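Local coordinates for protein hemin degrading factor (Pseudomonas aeruginosa, PDB 4MF9) that binds heme and probably both traffics it inside the bacterial cell and degrades it, at residues A[49-54]-A[143-148]; A[194-199]-A[231-236]. All coordinates share one frame; numbering follows the deposited sequence.

Interaction 1 comes first along the chain and is complete before interaction 2 begins. Their centres lie 37 Å apart, with about 21 Å between nearest atoms, so they do not touch. Interaction 1 lies within the first HemS/ChuX domain and sets helix 47-52 against strand 138-146 of a nine-stranded antiparallel sheet. Interaction 2 ties the loop before helix 201-210 to helix 228-235, whose first residue, R228, binds heme. The two contacts share no helix, strand or sheet. One is a buried contact away from the heme; the other is a partly buried contact with a salt bridge, in the helical region near the heme-binding residue R228.

Interaction 1 (A[49-54]-A[143-148]); sequences ELVASR and QVFDQQ
V51 of helix 47-52 meets the ring of F145 on strand 138-146. The branch that touches is CG2, with V51 CG2 3.4 Å from F145 CZ. V51 CB lies 4.0 Å from F145 CE2, so the valine bears on the far end of the ring. The approach is oblique to the ring. CG1 of V51 is anti to the backbone N (chi1 175°), which sets CG2 beside that N, where it meets CZ. This is the tight part of the contact, and all three touching residues are buried. Q143, two residues back on the same strand, adds a looser touch: its OE1 is 4.0 Å from V51 CG2. Its NE2 is hydrogen-bonded to S141. No hydrogen bond joins the two segments. F128 of the adjacent strand 124-133 also packs on V51.

The loose side lies at 147-148, in the turn that follows. There Q148 is partly exposed, and its side chain makes no contact with 49-54. The turn is held locally instead. Q148 N donates to D146 OD1 at 2.9 Å, from above the carboxylate plane, and V150 N donates to the same oxygen. The bond from Q148 makes an Asx turn. The whole is a helix packed on an antiparallel sheet, within the first HemS/ChuX domain.

Interaction 2 (A[194-199]-A[231-236]); sequences LVDAQI and ALRLAG
The short 3-10 segment 196-198 runs past the last turn of helix 228-235, with the CA atoms of D196 and L234 7.6 Å apart. A bidentate, side-on salt bridge between D196 and R233 joins the 3-10 turn to the helix, with a small apolar contact next to it. R233 NE donates to D196 OD2 at 2.8 Å with an N-H...O angle of 163°. R233 NH2 donates to D196 OD1, also at 2.8 Å. Each carboxylate oxygen uses its syn lone pair, on the side of the other oxygen. The carboxylate and guanidinium planes are 18° apart, so the two groups meet edge to edge and nearly coplanar. OD2 lies in the guanidinium plane, while OD1 is tilted somewhat from it. The arginine chain bends at chi2 and chi3, which brings NE as well as NH2 up to the acid. Two bonds to two oxygens restrict rotation of both groups. D196 OD1 also accepts a hydrogen bond from Q230 NE2, about one turn earlier on the helix. The added donor would probably favour a charged carboxylate.

R233 is exposed, while the apolar part of the contact reaches inward to buried I199. There L234 CD1 packs on the branch point of the isoleucine, 3.6 Å from I199 CB. The two side chains cross at about a right angle. Together these contacts join the loop leading into helix 201-210 to the helix that starts at heme-binding R228. The R233 side chain is about 9 Å from that of R228. The other methyl of the leucine turns to the acid: L234 CD2 lies 4.0 Å from D196 CB.

Interaction 1 (A[49-54]-A[143-148])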
loop_
_atom_site.group_PDB
_atom_site.type_symbol
_atom_site.label_atom_id
_atom_site.label_comp_id
_atom_site.label_asym_id
_atom_site.label_seq_id
_atom_site.Cartn_x
_atom_site.Cartn_y
_atom_site.Cartn_z
ATOM N N GLU A 49 1.815 -0.761 18.977
ATOM C CA GLU A 49 1.780 -0.702 20.416
ATOM C C GLU A 49 0.388 -0.378 20.918
ATOM O O GLU A 49 -0.090 -0.986 21.810
ATOM C CB GLU A 49 2.732 0.328 20.897
ATOM C CG GLU A 49 4.151 -0.100 20.872
ATOM C CD GLU A 49 5.098 1.059 21.128
ATOM O OE1 GLU A 49 5.436 1.805 20.182
ATOM O OE2 GLU A 49 5.433 1.233 22.293
ATOM N N LEU A 50 -0.246 0.558 20.246
ATOM C CA LEU A 50 -1.600 0.998 20.586
ATOM C C LEU A 50 -2.568 -0.172 20.467
ATOM O O LEU A 50 -3.356 -0.435 21.383
ATOM C CB LEU A 50 -2.050 2.147 19.676
ATOM C CG LEU A 50 -2.847 3.313 20.281
ATOM C CD1 LEU A 50 -3.492 4.183 19.212
ATOM C CD2 LEU A 50 -3.904 2.829 21.234
ATOM N N VAL A 51 -2.497 -0.887 19.348
ATOM C CA VAL A 51 -3.335 -2.069 19.144
ATOM C C VAL A 51 -3.061 -3.161 20.190
ATOM O O VAL A 51 -3.989 -3.780 20.716
ATOM C CB VAL A 51 -3.181 -2.621 17.705
ATOM C CG1 VAL A 51 -3.962 -3.915 17.541
ATOM C CG2 VAL A 51 -3.646 -1.584 16.684
ATOM N N ALA A 52 -1.792 -3.389 20.508
ATOM C CA ALA A 52 -1.452 -4.378 21.527
ATOM C C ALA A 52 -1.996 -3.978 22.900
ATOM O O ALA A 52 -2.254 -4.834 23.734
ATOM C CB ALA A 52 0.044 -4.601 21.586
ATOM N N SER A 53 -2.184 -2.685 23.141
ATOM C CA SER A 53 -2.776 -2.267 24.418
ATOM C C SER A 53 -4.242 -2.704 24.511
ATOM O O SER A 53 -4.847 -2.648 25.586
ATOM C CB SER A 53 -2.666 -0.754 24.608
ATOM O OG SER A 53 -3.716 -0.089 23.942
ATOM N N ARG A 54 -4.824 -3.083 23.380
ATOM C CA ARG A 54 -6.170 -3.598 23.262
ATOM C C ARG A 54 -6.363 -5.083 23.612
ATOM O O ARG A 54 -7.452 -5.529 23.759
ATOM C CB ARG A 54 -6.726 -3.340 21.843
ATOM C CG ARG A 54 -6.790 -1.877 21.436
ATOM C CD ARG A 54 -7.344 -1.630 20.055
ATOM N NE ARG A 54 -8.727 -2.004 19.938
ATOM C CZ ARG A 54 -9.548 -1.474 19.055
ATOM N NH1 ARG A 54 -9.082 -0.593 18.203
ATOM N NH2 ARG A 54 -10.804 -1.790 19.027
ATOM N N GLN A 143 -5.218 -6.982 11.616
ATOM C CA GLN A 143 -4.310 -5.889 11.391
ATOM C C GLN A 143 -2.845 -6.288 11.600
ATOM O O GLN A 143 -2.507 -6.810 12.607
ATOM C CB GLN A 143 -4.654 -4.641 12.210
ATOM C CG GLN A 143 -6.113 -4.216 12.162
ATOM C CD GLN A 143 -6.413 -2.816 12.715
ATOM O OE1 GLN A 143 -5.579 -2.127 13.176
ATOM N NE2 GLN A 143 -7.626 -2.430 12.596
ATOM N N VAL A 144 -2.007 -5.984 10.630
ATOM C CA VAL A 144 -0.610 -6.409 10.641
ATOM C C VAL A 144 0.313 -5.209 10.817
ATOM O O VAL A 144 0.094 -4.156 10.199
ATOM C CB VAL A 144 -0.248 -7.152 9.321
ATOM C CG1 VAL A 144 1.231 -7.539 9.312
ATOM C CG2 VAL A 144 -1.117 -8.394 9.161
ATOM N N PHE A 145 1.361 -5.382 11.625
ATOM C CA PHE A 145 2.324 -4.315 11.902
ATOM C C PHE A 145 3.779 -4.745 11.696
ATOM O O PHE A 145 4.114 -5.925 11.860
ATOM C CB PHE A 145 2.098 -3.775 13.320
ATOM C CG PHE A 145 0.707 -3.251 13.526
ATOM C CD1 PHE A 145 0.397 -1.931 13.213
ATOM C CD2 PHE A 145 -0.305 -4.090 13.983
ATOM C CE1 PHE A 145 -0.891 -1.445 13.374
ATOM C CE2 PHE A 145 -1.605 -3.604 14.141
ATOM C CZ PHE A 145 -1.892 -2.282 13.833
ATOM N N ASP A 146 4.633 -3.789 11.316
ATOM C CA ASP A 146 6.031 -4.092 10.982
ATOM C C ASP A 146 6.973 -4.016 12.193
ATOM O O ASP A 146 6.523 -3.809 13.316
ATOM C CB ASP A 146 6.546 -3.241 9.794
ATOM C CG ASP A 146 6.647 -1.751 10.104
ATOM O OD1 ASP A 146 6.747 -1.361 11.282
ATOM O OD2 ASP A 146 6.645 -0.946 9.140
ATOM N N GLN A 147 8.267 -4.116 11.959
ATOM C CA GLN A 147 9.218 -4.128 13.017
ATOM C C GLN A 147 9.215 -2.871 13.854
ATOM O O GLN A 147 9.708 -2.875 14.960
ATOM C CB GLN A 147 10.585 -4.374 12.472
ATOM C CG GLN A 147 11.187 -5.576 13.069
ATOM C CD GLN A 147 10.439 -6.749 12.698
ATOM O OE1 GLN A 147 10.140 -7.545 13.521
ATOM N NE2 GLN A 147 10.120 -6.862 11.453
ATOM N N GLN A 148 8.717 -1.778 13.303
ATOM C CA GLN A 148 8.663 -0.497 14.012
ATOM C C GLN A 148 7.276 -0.196 14.584
ATOM O O GLN A 148 7.045 0.882 15.151
ATOM C CB GLN A 148 9.132 0.648 13.105
ATOM C CG GLN A 148 10.639 0.605 12.782
ATOM C CD GLN A 148 11.012 -0.517 11.830
ATOM O OE1 GLN A 148 11.762 -1.426 12.185
ATOM N NE2 GLN A 148 10.500 -0.451 10.610
#

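Interaction 2 (A[194-199]-A[231-236])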
loop_
_atom_site.group_PDB
_atom_site.type_symbol
_atom_site.label_atom_id
_atom_site.label_comp_id
_atom_site.label_asym_id
_atom_site.label_seq_id
_atom_site.Cartn_x
_atom_site.Cartn_y
_atom_site.Cartn_z
ATOM N N LEU A 194 24.084 8.324 -2.774
ATOM C CA LEU A 194 25.098 8.933 -3.561
ATOM C C LEU A 194 24.557 10.231 -4.088
ATOM O O LEU A 194 23.397 10.373 -4.229
ATOM C CB LEU A 194 25.464 8.009 -4.690
ATOM C CG LEU A 194 25.842 6.635 -4.209
ATOM C CD1 LEU A 194 26.494 5.921 -5.347
ATOM C CD2 LEU A 194 26.823 6.710 -3.065
ATOM N N VAL A 195 25.410 11.192 -4.352
ATOM C CA VAL A 195 25.033 12.357 -5.101
ATOM C C VAL A 195 24.878 11.987 -6.576
ATOM O O VAL A 195 25.387 11.002 -6.988
ATOM C CB VAL A 195 25.986 13.502 -4.897
ATOM C CG1 VAL A 195 25.848 14.070 -3.494
ATOM C CG2 VAL A 195 27.394 13.064 -5.176
ATOM N N ASP A 196 24.194 12.799 -7.346
ATOM C CA ASP A 196 23.854 12.428 -8.698
ATOM C C ASP A 196 25.144 12.207 -9.464
ATOM O O ASP A 196 25.247 11.310 -10.204
ATOM C CB ASP A 196 22.962 13.476 -9.329
ATOM C CG ASP A 196 21.510 13.426 -8.836
ATOM O OD1 ASP A 196 21.143 12.681 -7.920
ATOM O OD2 ASP A 196 20.733 14.154 -9.415
ATOM N N ALA A 197 26.139 13.026 -9.213
ATOM C CA ALA A 197 27.422 12.993 -9.918
ATOM C C ALA A 197 28.233 11.726 -9.650
ATOM O O ALA A 197 29.231 11.470 -10.327
ATOM C CB ALA A 197 28.237 14.226 -9.575
ATOM N N GLN A 198 27.813 10.940 -8.660
ATOM C CA GLN A 198 28.502 9.689 -8.338
ATOM C C GLN A 198 27.875 8.480 -9.021
ATOM O O GLN A 198 28.446 7.390 -9.005
ATOM C CB GLN A 198 28.537 9.459 -6.825
ATOM C CG GLN A 198 29.621 10.243 -6.101
ATOM C CD GLN A 198 29.557 10.069 -4.594
ATOM O OE1 GLN A 198 28.480 10.135 -3.990
ATOM N NE2 GLN A 198 30.714 9.847 -3.977
ATOM N N ILE A 199 26.706 8.658 -9.601
ATOM C CA ILE A 199 26.067 7.616 -10.342
ATOM C C ILE A 199 26.651 7.480 -11.746
ATOM O O ILE A 199 26.871 8.450 -12.388
ATOM C CB ILE A 199 24.551 7.865 -10.447
ATOM C CG1 ILE A 199 23.957 8.171 -9.095
ATOM C CG2 ILE A 199 23.859 6.687 -11.097
ATOM C CD1 ILE A 199 24.310 7.181 -8.042
ATOM N N ALA A 231 17.327 8.130 -10.329
ATOM C CA ALA A 231 17.445 7.498 -11.641
ATOM C C ALA A 231 16.533 8.161 -12.676
ATOM O O ALA A 231 16.904 8.281 -13.836
ATOM C CB ALA A 231 17.139 6.026 -11.542
ATOM N N LEU A 232 15.328 8.553 -12.264
ATOM C CA LEU A 232 14.394 9.230 -13.165
ATOM C C LEU A 232 15.014 10.526 -13.675
ATOM O O LEU A 232 14.966 10.835 -14.868
ATOM C CB LEU A 232 13.070 9.528 -12.455
ATOM C CG LEU A 232 12.326 8.328 -11.884
ATOM C CD1 LEU A 232 10.970 8.729 -11.308
ATOM C CD2 LEU A 232 12.175 7.252 -12.937
ATOM N N ARG A 233 15.634 11.244 -12.772
ATOM C CA ARG A 233 16.322 12.481 -13.011
ATOM C C ARG A 233 17.476 12.295 -14.001
ATOM O O ARG A 233 17.767 13.148 -14.771
ATOM C CB ARG A 233 16.987 12.891 -11.728
ATOM C CG ARG A 233 17.128 14.346 -11.510
ATOM C CD ARG A 233 16.952 14.755 -10.079
ATOM N NE ARG A 233 17.937 14.238 -9.159
ATOM C CZ ARG A 233 17.618 13.654 -8.020
ATOM N NH1 ARG A 233 16.367 13.492 -7.703
ATOM N NH2 ARG A 233 18.538 13.217 -7.218
ATOM N N LEU A 234 18.164 11.169 -13.899
ATOM C CA LEU A 234 19.365 10.932 -14.703
ATOM C C LEU A 234 19.059 10.164 -15.984
ATOM O O LEU A 234 19.926 10.014 -16.852
ATOM C CB LEU A 234 20.402 10.162 -13.883
ATOM C CG LEU A 234 20.892 10.765 -12.568
ATOM C CD1 LEU A 234 21.869 9.823 -11.890
ATOM C CD2 LEU A 234 21.538 12.117 -12.784
ATOM N N ALA A 235 17.830 9.663 -16.098
ATOM C CA ALA A 235 17.465 8.837 -17.251
ATOM C C ALA A 235 17.436 9.625 -18.561
ATOM O O ALA A 235 17.856 9.122 -19.610
ATOM C CB ALA A 235 16.136 8.154 -17.009
ATOM N N GLY A 236 16.927 10.849 -18.500
ATOM C CA GLY A 236 16.753 11.658 -19.699
ATOM C C GLY A 236 15.289 11.674 -20.097
ATOM O O GLY A 236 14.562 10.711 -19.828
#